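Local structure of ParA (Salmonella enterica subsp. enterica serovar Newport str. SL317, 3EZF) at residues 48-51 against 56-59; 72-77 against 83-88; 91-96 against 144-149. The protein probably acts as a P-loop ATPase in plasmid partition and, in its ADP-bound state, as a DNA-binding regulator of transcription. One frame throughout, in Å; residues are numbered along the deposited sequence.

Interaction 1: residues 48-51 against 56-59; sequences AVAK and SRRI. With SO4 (sulfate ion), chain H.
Ala-50 and Arg-57 carry this contact. The methyl of Ala-50 rests on the first turn of helix 57-69. Ala-50 CB lies 3.3 Å from Arg-57 N and also touches the carbonyl carbon of Ser-56. The side chain of Arg-57 can be followed outward from there. Arg-57 CB is 4.2 Å from Ala-50 CB. The next atom, Arg-57 CG, comes closer, to 3.5 Å from Ala-50 CB. CG stands beside the backbone N, chi1 -64°, and this turns it onto the methyl. The chain then runs extended through CD to NE and carries the guanidinium past Ala-50 to the surface. The methyl thus packs by van der Waals contact on backbone and on the aliphatic start of the arginine.

Ser-56 is the N-cap of the helix. Ser-56 OG takes a good bond from Ile-59 N, at 3.2 Å, and a weak one from Arg-58 N. Arg-58 leans away from Ala-50 and holds a sulfate ion, probably from the crystallisation liquor. Arg-58 NH1 donates to sulfate O4 at 2.7 Å, and NH2 reaches O1. The sulfate sulfur lies at the edge of the guanidinium, in its plane. Ile-59 CD1 covers one face near the rim. Arg-99 also binds the sulfate, and Gln-62 takes a bond from Arg-58 NH2.

The contact joins the end of helix 46-50 to the start of helix 57-69. A short loop links them in the helix-turn-helix family region, where Val-49 packs on Leu-55.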
loop_
_atom_site.group_PDB
_atom_site.type_symbol
_atom_site.label_atom_id
_atom_site.label_comp_id
_atom_site.label_asym_id
_atom_site.label_seq_id
_atom_site.Cartn_x
_atom_site.Cartn_y
_atom_site.Cartn_z
ATOM N N ALA A 48 38.259 1.241 -16.641
ATOM C CA ALA A 48 37.199 1.481 -15.683
ATOM C C ALA A 48 37.619 0.912 -14.331
ATOM O O ALA A 48 37.546 1.611 -13.318
ATOM C CB ALA A 48 35.919 0.833 -16.158
ATOM N N VAL A 49 38.069 -0.346 -14.309
ATOM C CA VAL A 49 38.493 -0.970 -13.051
ATOM C C VAL A 49 39.643 -0.182 -12.421
ATOM O O VAL A 49 39.767 -0.116 -11.195
ATOM C CB VAL A 49 38.957 -2.439 -13.261
ATOM C CG1 VAL A 49 39.172 -3.120 -11.915
ATOM C CG2 VAL A 49 37.933 -3.195 -14.088
ATOM N N ALA A 50 40.472 0.420 -13.270
ATOM C CA ALA A 50 41.610 1.198 -12.807
ATOM C C ALA A 50 41.108 2.429 -12.069
ATOM O O ALA A 50 41.687 2.833 -11.058
ATOM C CB ALA A 50 42.485 1.599 -13.982
ATOM N N LYS A 51 40.018 3.017 -12.554
ATOM C CA LYS A 51 39.463 4.192 -11.901
ATOM C C LYS A 51 38.821 3.855 -10.558
ATOM O O LYS A 51 38.369 4.748 -9.847
ATOM C CB LYS A 51 38.426 4.868 -12.787
ATOM C CG LYS A 51 38.944 5.253 -14.152
ATOM C CD LYS A 51 38.022 6.246 -14.853
ATOM C CE LYS A 51 38.656 7.634 -14.866
ATOM N NZ LYS A 51 37.884 8.621 -15.677
ATOM N N SER A 56 44.723 1.039 -9.989
ATOM C CA SER A 56 45.266 1.874 -11.037
ATOM C C SER A 56 45.539 0.986 -12.237
ATOM O O SER A 56 45.569 -0.233 -12.109
ATOM C CB SER A 56 46.569 2.484 -10.559
ATOM O OG SER A 56 47.545 1.472 -10.403
ATOM N N ARG A 57 45.756 1.593 -13.400
ATOM C CA ARG A 57 46.031 0.820 -14.606
ATOM C C ARG A 57 47.239 -0.107 -14.442
ATOM O O ARG A 57 47.366 -1.095 -15.159
ATOM C CB ARG A 57 46.229 1.752 -15.808
ATOM C CG ARG A 57 44.980 2.563 -16.193
ATOM C CD ARG A 57 45.068 3.088 -17.629
ATOM N NE ARG A 57 43.896 3.874 -18.027
ATOM C CZ ARG A 57 43.742 4.429 -19.230
ATOM N NH1 ARG A 57 44.678 4.283 -20.153
ATOM N NH2 ARG A 57 42.654 5.136 -19.520
ATOM N N ARG A 58 48.118 0.204 -13.491
ATOM C CA ARG A 58 49.301 -0.620 -13.253
ATOM C C ARG A 58 48.899 -1.807 -12.390
ATOM O O ARG A 58 49.330 -2.932 -12.649
ATOM C CB ARG A 58 50.395 0.200 -12.558
ATOM C CG ARG A 58 51.752 -0.495 -12.433
ATOM C CD ARG A 58 51.849 -1.375 -11.197
ATOM N NE ARG A 58 51.790 -0.595 -9.960
ATOM C CZ ARG A 58 51.742 -1.121 -8.735
ATOM N NH1 ARG A 58 51.693 -0.329 -7.669
ATOM N NH2 ARG A 58 51.733 -2.440 -8.576
ATOM N N ILE A 59 48.066 -1.552 -11.377
ATOM C CA ILE A 59 47.598 -2.606 -10.468
ATOM C C ILE A 59 46.816 -3.662 -11.254
ATOM O O ILE A 59 47.124 -4.855 -11.198
ATOM C CB ILE A 59 46.631 -2.063 -9.392
ATOM C CG1 ILE A 59 47.230 -0.846 -8.681
ATOM C CG2 ILE A 59 46.261 -3.189 -8.423
ATOM C CD1 ILE A 59 48.305 -1.153 -7.707
HETATM S S SO4 H . 52.189 -2.539 -4.857
HETATM O O1 SO4 H . 52.847 -3.519 -5.746
HETATM O O2 SO4 H . 52.592 -2.793 -3.459
HETATM O O3 SO4 H . 50.725 -2.677 -4.984
HETATM O O4 SO4 H . 52.586 -1.169 -5.233
#

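Interaction 2: residues 72-77 against 83-88; sequences YQFNKK and EQYALT. Unlike the reference sequence in segment 72-77: Gln-73 (reference Glu).
The carbonyl O of Asn-75 accepts from Ala-86 N at 2.8 Å, the shortest hydrogen bond between the two segments. The donor stands above the carbonyl plane, 40° out of it. The side chain answers in the other direction: Asn-75 ND2 gives a bond of 2.9 Å to Ala-86 O. This second bond lies in the carbonyl plane and close to the amide plane of Asn-75. CG of Asn-75 is anti to the backbone N, chi1 -168°, which brings the amide alongside Ala-86. A weak bond from Gln-84 N to Lys-77 O adds a third link.

Around these bonds the packing is apolar. Phe-74 CB meets the edge of the Tyr-85 ring in its plane, 3.6 Å from Tyr-85 CE2. Phe-74 CD1 also touches Leu-87 CD2 at 3.8 Å. Tyr-85 OH is bonded to Glu-68 of helix 57-69, which anchors the far end of the ring. The CG of Lys-76 packs near Tyr-85 CD2, and the two side chains point the same way. Lys-76 CB also meets Glu-83 CG at 3.7 Å. Lys-77 CB lies against Gln-84 CB.

Phe-74 reaches on to Ile-64 and Met-67 of helix 57-69 and to Ile-95 of helix 89-98. Leu-87 is bonded through its backbone to Phe-44. The arrangement is consistent with the wing of a winged helix-turn-helix domain: an irregular hairpin-like loop after a helix, whose returning chain joins a small antiparallel sheet.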
loop_
_atom_site.group_PDB
_atom_site.type_symbol
_atom_site.label_atom_id
_atom_site.label_comp_id
_atom_site.label_asym_id
_atom_site.label_seq_id
_atom_site.Cartn_x
_atom_site.Cartn_y
_atom_site.Cartn_z
ATOM N N TYR A 72 42.260 -18.971 -13.852
ATOM C CA TYR A 72 41.324 -17.855 -13.790
ATOM C C TYR A 72 41.164 -17.243 -15.173
ATOM O O TYR A 72 42.154 -16.908 -15.823
ATOM C CB TYR A 72 41.801 -16.774 -12.814
ATOM C CG TYR A 72 40.683 -15.845 -12.403
ATOM C CD1 TYR A 72 40.107 -15.936 -11.140
ATOM C CD2 TYR A 72 40.149 -14.923 -13.307
ATOM C CE1 TYR A 72 39.025 -15.138 -10.788
ATOM C CE2 TYR A 72 39.070 -14.119 -12.965
ATOM C CZ TYR A 72 38.512 -14.236 -11.702
ATOM O OH TYR A 72 37.431 -13.472 -11.352
ATOM N N GLN A 73 39.910 -17.072 -15.589
ATOM C CA GLN A 73 39.560 -16.520 -16.901
ATOM C C GLN A 73 38.711 -15.285 -16.785
ATOM O O GLN A 73 37.587 -15.355 -16.285
ATOM C CB GLN A 73 38.710 -17.507 -17.669
ATOM C CG GLN A 73 38.889 -17.537 -19.149
ATOM C CD GLN A 73 39.092 -18.946 -19.538
ATOM O OE1 GLN A 73 40.048 -19.567 -19.078
ATOM N NE2 GLN A 73 38.185 -19.496 -20.341
ATOM N N PHE A 74 39.193 -14.175 -17.309
ATOM C CA PHE A 74 38.385 -12.977 -17.244
ATOM C C PHE A 74 37.430 -12.982 -18.440
ATOM O O PHE A 74 37.694 -13.609 -19.470
ATOM C CB PHE A 74 39.276 -11.728 -17.264
ATOM C CG PHE A 74 40.185 -11.613 -16.073
ATOM C CD1 PHE A 74 39.748 -11.007 -14.903
ATOM C CD2 PHE A 74 41.470 -12.143 -16.113
ATOM C CE1 PHE A 74 40.579 -10.939 -13.793
ATOM C CE2 PHE A 74 42.307 -12.082 -15.012
ATOM C CZ PHE A 74 41.865 -11.480 -13.850
ATOM N N ASN A 75 36.312 -12.288 -18.275
ATOM C CA ASN A 75 35.284 -12.172 -19.297
ATOM C C ASN A 75 35.789 -11.248 -20.418
ATOM O O ASN A 75 36.478 -10.261 -20.149
ATOM C CB ASN A 75 34.023 -11.606 -18.630
ATOM C CG ASN A 75 32.806 -11.712 -19.492
ATOM O OD1 ASN A 75 32.442 -12.794 -19.928
ATOM N ND2 ASN A 75 32.158 -10.586 -19.738
ATOM N N LYS A 76 35.465 -11.572 -21.671
ATOM C CA LYS A 76 35.894 -10.748 -22.807
ATOM C C LYS A 76 34.802 -10.595 -23.860
ATOM O O LYS A 76 34.109 -11.554 -24.194
ATOM C CB LYS A 76 37.151 -11.330 -23.471
ATOM C CG LYS A 76 38.377 -11.367 -22.580
ATOM C CD LYS A 76 38.507 -12.705 -21.889
ATOM C CE LYS A 76 38.724 -13.830 -22.911
ATOM N NZ LYS A 76 38.845 -15.202 -22.301
ATOM N N LYS A 77 34.663 -9.380 -24.383
ATOM C CA LYS A 77 33.668 -9.069 -25.408
ATOM C C LYS A 77 34.175 -9.310 -26.816
ATOM O O LYS A 77 35.374 -9.316 -27.087
ATOM C CB LYS A 77 33.254 -7.605 -25.352
ATOM C CG LYS A 77 32.280 -7.211 -24.284
ATOM C CD LYS A 77 32.017 -5.718 -24.427
ATOM C CE LYS A 77 30.962 -5.221 -23.455
ATOM N NZ LYS A 77 29.621 -5.808 -23.717
ATOM N N GLU A 83 39.568 -9.258 -29.663
ATOM C CA GLU A 83 39.053 -9.732 -28.292
ATOM C C GLU A 83 39.133 -8.463 -27.412
ATOM O O GLU A 83 40.045 -7.662 -27.608
ATOM C CB GLU A 83 39.929 -10.792 -27.521
ATOM C CG GLU A 83 39.187 -11.715 -26.524
ATOM C CD GLU A 83 38.199 -12.578 -27.255
ATOM O OE1 GLU A 83 38.622 -13.410 -28.093
ATOM O OE2 GLU A 83 36.992 -12.403 -27.016
ATOM N N GLN A 84 38.267 -8.308 -26.406
ATOM C CA GLN A 84 38.235 -7.124 -25.515
ATOM C C GLN A 84 38.769 -7.412 -24.107
ATOM O O GLN A 84 39.929 -7.795 -23.938
ATOM C CB GLN A 84 36.797 -6.648 -25.394
ATOM C CG GLN A 84 36.410 -5.604 -26.384
ATOM C CD GLN A 84 37.124 -4.313 -26.117
ATOM O OE1 GLN A 84 37.586 -4.090 -25.005
ATOM N NE2 GLN A 84 37.211 -3.445 -27.122
ATOM N N TYR A 85 37.903 -7.235 -23.110
ATOM C CA TYR A 85 38.218 -7.453 -21.698
ATOM C C TYR A 85 37.120 -6.737 -20.954
ATOM O O TYR A 85 37.189 -5.530 -20.751
ATOM C CB TYR A 85 39.561 -6.832 -21.308
ATOM C CG TYR A 85 40.604 -7.842 -20.873
ATOM C CD1 TYR A 85 41.917 -7.760 -21.340
ATOM C CD2 TYR A 85 40.275 -8.898 -20.025
ATOM C CE1 TYR A 85 42.866 -8.704 -20.988
ATOM C CE2 TYR A 85 41.217 -9.846 -19.663
ATOM C CZ TYR A 85 42.515 -9.747 -20.155
ATOM O OH TYR A 85 43.465 -10.704 -19.859
ATOM N N ALA A 86 36.089 -7.482 -20.579
ATOM C CA ALA A 86 34.962 -6.918 -19.866
ATOM C C ALA A 86 34.808 -7.705 -18.599
ATOM O O ALA A 86 34.063 -8.674 -18.570
ATOM C CB ALA A 86 33.714 -7.036 -20.705
ATOM N N LEU A 87 35.516 -7.288 -17.553
ATOM C CA LEU A 87 35.479 -7.983 -16.273
ATOM C C LEU A 87 34.124 -7.789 -15.619
ATOM O O LEU A 87 33.517 -6.725 -15.743
ATOM C CB LEU A 87 36.573 -7.455 -15.327
ATOM C CG LEU A 87 37.935 -6.972 -15.823
ATOM C CD1 LEU A 87 38.829 -6.818 -14.607
ATOM C CD2 LEU A 87 38.552 -7.950 -16.809
ATOM N N THR A 88 33.664 -8.823 -14.921
ATOM C CA THR A 88 32.380 -8.789 -14.224
ATOM C C THR A 88 32.558 -8.367 -12.776
ATOM O O THR A 88 33.671 -8.310 -12.267
ATOM C CB THR A 88 31.746 -10.161 -14.175
ATOM O OG1 THR A 88 32.587 -11.035 -13.402
ATOM C CG2 THR A 88 31.568 -10.704 -15.578
#

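Interaction 3: residues 91-96 against 144-149; sequences NVIDIY and RHDLRI
Ile-93 and Tyr-96 of helix 89-98 meet Asp-146 and Arg-144 of the loop before strand 149-153. The contact joins the winged helix-turn-helix region to the P-loop ATPase region. The loop leads into the parallel sheet of the ATPase.

The ring contact is a CH-pi interaction. Arg-144 CB stands over the centre of one face of Tyr-96, 3.7 Å from the ring centroid and 9° off the normal. The side chains cross at about a right angle. CG of Arg-144 lies between its backbone N and carbonyl carbon, chi1 49°, and the guanidinium then leads away from the ring. The ring is therefore met by the base of the arginine and not by its charged end.

The second contact sets an aliphatic group against a carboxylate. Ile-93 CG2 lies 3.3 Å from Asp-146 OD2, and Ile-93 CD1 is 3.7 Å from Asp-146 OD1. The charge of the buried Asp-146 is met elsewhere. OD2 forms a salt bridge with Lys-103, and OD1 forms one with Arg-137 of helix 129-138. Both would probably favour the ionised carboxylate. Ile-93 also touches Arg-137, so its methyls pack beside this charged cluster.

The polar contact runs through one water. The phenol OH of Tyr-96 has its stronger partner in the backbone O of Pro-53. The water donates a weak bond of 3.2 Å to Tyr-96 OH and accepts from Arg-144 N at 3.0 Å.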
loop_
_atom_site.group_PDB
_atom_site.type_symbol
_atom_site.label_atom_id
_atom_site.label_comp_id
_atom_site.label_asym_id
_atom_site.label_seq_id
_atom_site.Cartn_x
_atom_site.Cartn_y
_atom_site.Cartn_z
ATOM N N ASN A 91 34.860 -10.650 -11.232
ATOM C CA ASN A 91 36.240 -10.499 -11.686
ATOM C C ASN A 91 36.909 -9.378 -10.870
ATOM O O ASN A 91 38.000 -9.567 -10.315
ATOM C CB ASN A 91 36.264 -10.155 -13.179
ATOM C CG ASN A 91 35.717 -11.277 -14.046
ATOM O OD1 ASN A 91 35.614 -11.148 -15.273
ATOM N ND2 ASN A 91 35.365 -12.385 -13.415
ATOM N N VAL A 92 36.234 -8.227 -10.801
ATOM C CA VAL A 92 36.705 -7.076 -10.047
ATOM C C VAL A 92 36.912 -7.438 -8.571
ATOM O O VAL A 92 37.931 -7.074 -7.968
ATOM C CB VAL A 92 35.699 -5.903 -10.128
ATOM C CG1 VAL A 92 36.170 -4.727 -9.248
ATOM C CG2 VAL A 92 35.553 -5.459 -11.573
ATOM N N ILE A 93 35.938 -8.131 -7.985
ATOM C CA ILE A 93 36.035 -8.547 -6.592
ATOM C C ILE A 93 37.199 -9.502 -6.412
ATOM O O ILE A 93 37.893 -9.464 -5.400
ATOM C CB ILE A 93 34.761 -9.252 -6.137
ATOM C CG1 ILE A 93 33.620 -8.237 -6.098
ATOM C CG2 ILE A 93 34.982 -9.928 -4.783
ATOM C CD1 ILE A 93 32.263 -8.848 -5.886
ATOM N N ASP A 94 37.415 -10.363 -7.395
ATOM C CA ASP A 94 38.515 -11.304 -7.309
ATOM C C ASP A 94 39.878 -10.620 -7.465
ATOM O O ASP A 94 40.884 -11.107 -6.939
ATOM C CB ASP A 94 38.344 -12.424 -8.340
ATOM C CG ASP A 94 37.261 -13.420 -7.945
ATOM O OD1 ASP A 94 37.054 -13.651 -6.731
ATOM O OD2 ASP A 94 36.627 -13.986 -8.850
ATOM N N ILE A 95 39.916 -9.495 -8.180
ATOM C CA ILE A 95 41.165 -8.762 -8.356
ATOM C C ILE A 95 41.474 -8.093 -7.031
ATOM O O ILE A 95 42.633 -8.026 -6.622
ATOM C CB ILE A 95 41.061 -7.671 -9.452
ATOM C CG1 ILE A 95 41.251 -8.292 -10.840
ATOM C CG2 ILE A 95 42.105 -6.581 -9.206
ATOM C CD1 ILE A 95 41.048 -7.336 -11.965
ATOM N N TYR A 96 40.431 -7.593 -6.367
ATOM C CA TYR A 96 40.585 -6.929 -5.069
ATOM C C TYR A 96 41.015 -7.980 -4.058
ATOM O O TYR A 96 41.715 -7.680 -3.078
ATOM C CB TYR A 96 39.265 -6.315 -4.593
ATOM C CG TYR A 96 38.975 -4.917 -5.073
ATOM C CD1 TYR A 96 37.907 -4.662 -5.924
ATOM C CD2 TYR A 96 39.736 -3.838 -4.629
ATOM C CE1 TYR A 96 37.610 -3.366 -6.324
ATOM C CE2 TYR A 96 39.448 -2.527 -5.023
ATOM C CZ TYR A 96 38.383 -2.296 -5.869
ATOM O OH TYR A 96 38.087 -1.011 -6.283
ATOM N N ARG A 144 34.836 -3.520 -3.526
ATOM C CA ARG A 144 35.942 -4.042 -2.732
ATOM C C ARG A 144 35.449 -4.683 -1.444
ATOM O O ARG A 144 36.220 -5.323 -0.730
ATOM C CB ARG A 144 36.878 -2.901 -2.359
ATOM C CG ARG A 144 36.124 -1.712 -1.792
ATOM C CD ARG A 144 37.040 -0.798 -1.027
ATOM N NE ARG A 144 37.610 -1.495 0.119
ATOM C CZ ARG A 144 38.376 -0.914 1.028
ATOM N NH1 ARG A 144 38.656 0.384 0.906
ATOM N NH2 ARG A 144 38.850 -1.631 2.046
ATOM N N HIS A 145 34.173 -4.483 -1.131
ATOM C CA HIS A 145 33.593 -5.038 0.087
ATOM C C HIS A 145 32.969 -6.409 -0.127
ATOM O O HIS A 145 32.748 -7.131 0.831
ATOM C CB HIS A 145 32.531 -4.097 0.663
ATOM C CG HIS A 145 33.053 -2.755 1.065
ATOM N ND1 HIS A 145 34.071 -2.591 1.977
ATOM C CD2 HIS A 145 32.697 -1.504 0.671
ATOM C CE1 HIS A 145 34.325 -1.302 2.129
ATOM N NE2 HIS A 145 33.505 -0.624 1.347
ATOM N N ASP A 146 32.686 -6.767 -1.376
ATOM C CA ASP A 146 32.075 -8.061 -1.674
ATOM C C ASP A 146 30.887 -8.203 -0.727
ATOM O O ASP A 146 30.715 -9.229 -0.085
ATOM C CB ASP A 146 33.076 -9.193 -1.411
ATOM C CG ASP A 146 32.719 -10.483 -2.145
ATOM O OD1 ASP A 146 31.586 -10.591 -2.651
ATOM O OD2 ASP A 146 33.576 -11.391 -2.210
ATOM N N LEU A 147 30.089 -7.146 -0.634
ATOM C CA LEU A 147 28.918 -7.107 0.242
ATOM C C LEU A 147 27.905 -8.233 0.007
ATOM O O LEU A 147 27.564 -8.561 -1.134
ATOM C CB LEU A 147 28.231 -5.747 0.090
ATOM C CG LEU A 147 28.264 -4.799 1.291
ATOM C CD1 LEU A 147 29.624 -4.835 1.951
ATOM C CD2 LEU A 147 27.888 -3.386 0.840
ATOM N N ARG A 148 27.449 -8.834 1.103
ATOM C CA ARG A 148 26.456 -9.914 1.082
ATOM C C ARG A 148 25.211 -9.360 1.774
ATOM O O ARG A 148 25.201 -9.181 2.995
ATOM C CB ARG A 148 26.967 -11.111 1.860
ATOM C CG ARG A 148 28.253 -11.711 1.334
ATOM C CD ARG A 148 28.767 -12.738 2.331
ATOM N NE ARG A 148 28.915 -12.162 3.667
ATOM C CZ ARG A 148 29.271 -12.845 4.747
ATOM N NH1 ARG A 148 29.515 -14.144 4.664
ATOM N NH2 ARG A 148 29.396 -12.221 5.909
ATOM N N ILE A 149 24.167 -9.106 0.987
ATOM C CA ILE A 149 22.930 -8.504 1.468
ATOM C C ILE A 149 21.676 -9.386 1.396
ATOM O O ILE A 149 21.391 -10.033 0.365
ATOM C CB ILE A 149 22.659 -7.205 0.680
ATOM C CG1 ILE A 149 23.876 -6.281 0.788
ATOM C CG2 ILE A 149 21.402 -6.516 1.194
ATOM C CD1 ILE A 149 23.704 -4.915 0.117
HETATM O O HOH W 1 35.301 -0.849 -4.703
#

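Interactions 1 and 2 lie wholly within the helix-turn-helix family region. Interaction 3 connects that region to the ATPase. It is the most buried of the three; the others are partly buried and have charged residues at the surface. Interaction 1 is a small methyl contact beside a capped helix start. Interaction 2 is far larger and relies on backbone and amide bonds. Interaction 3 combines CH-pi, aliphatic and water-mediated contacts. Helix 89-98 ties them together. Val-92 packs on Val-49 of interaction 1, while Leu-87 of interaction 2 touches both Val-49 and Ile-95. Tyr-72 OH probably bonds Asp-94, and Asn-91 OD1 probably accepts from Asn-75 N.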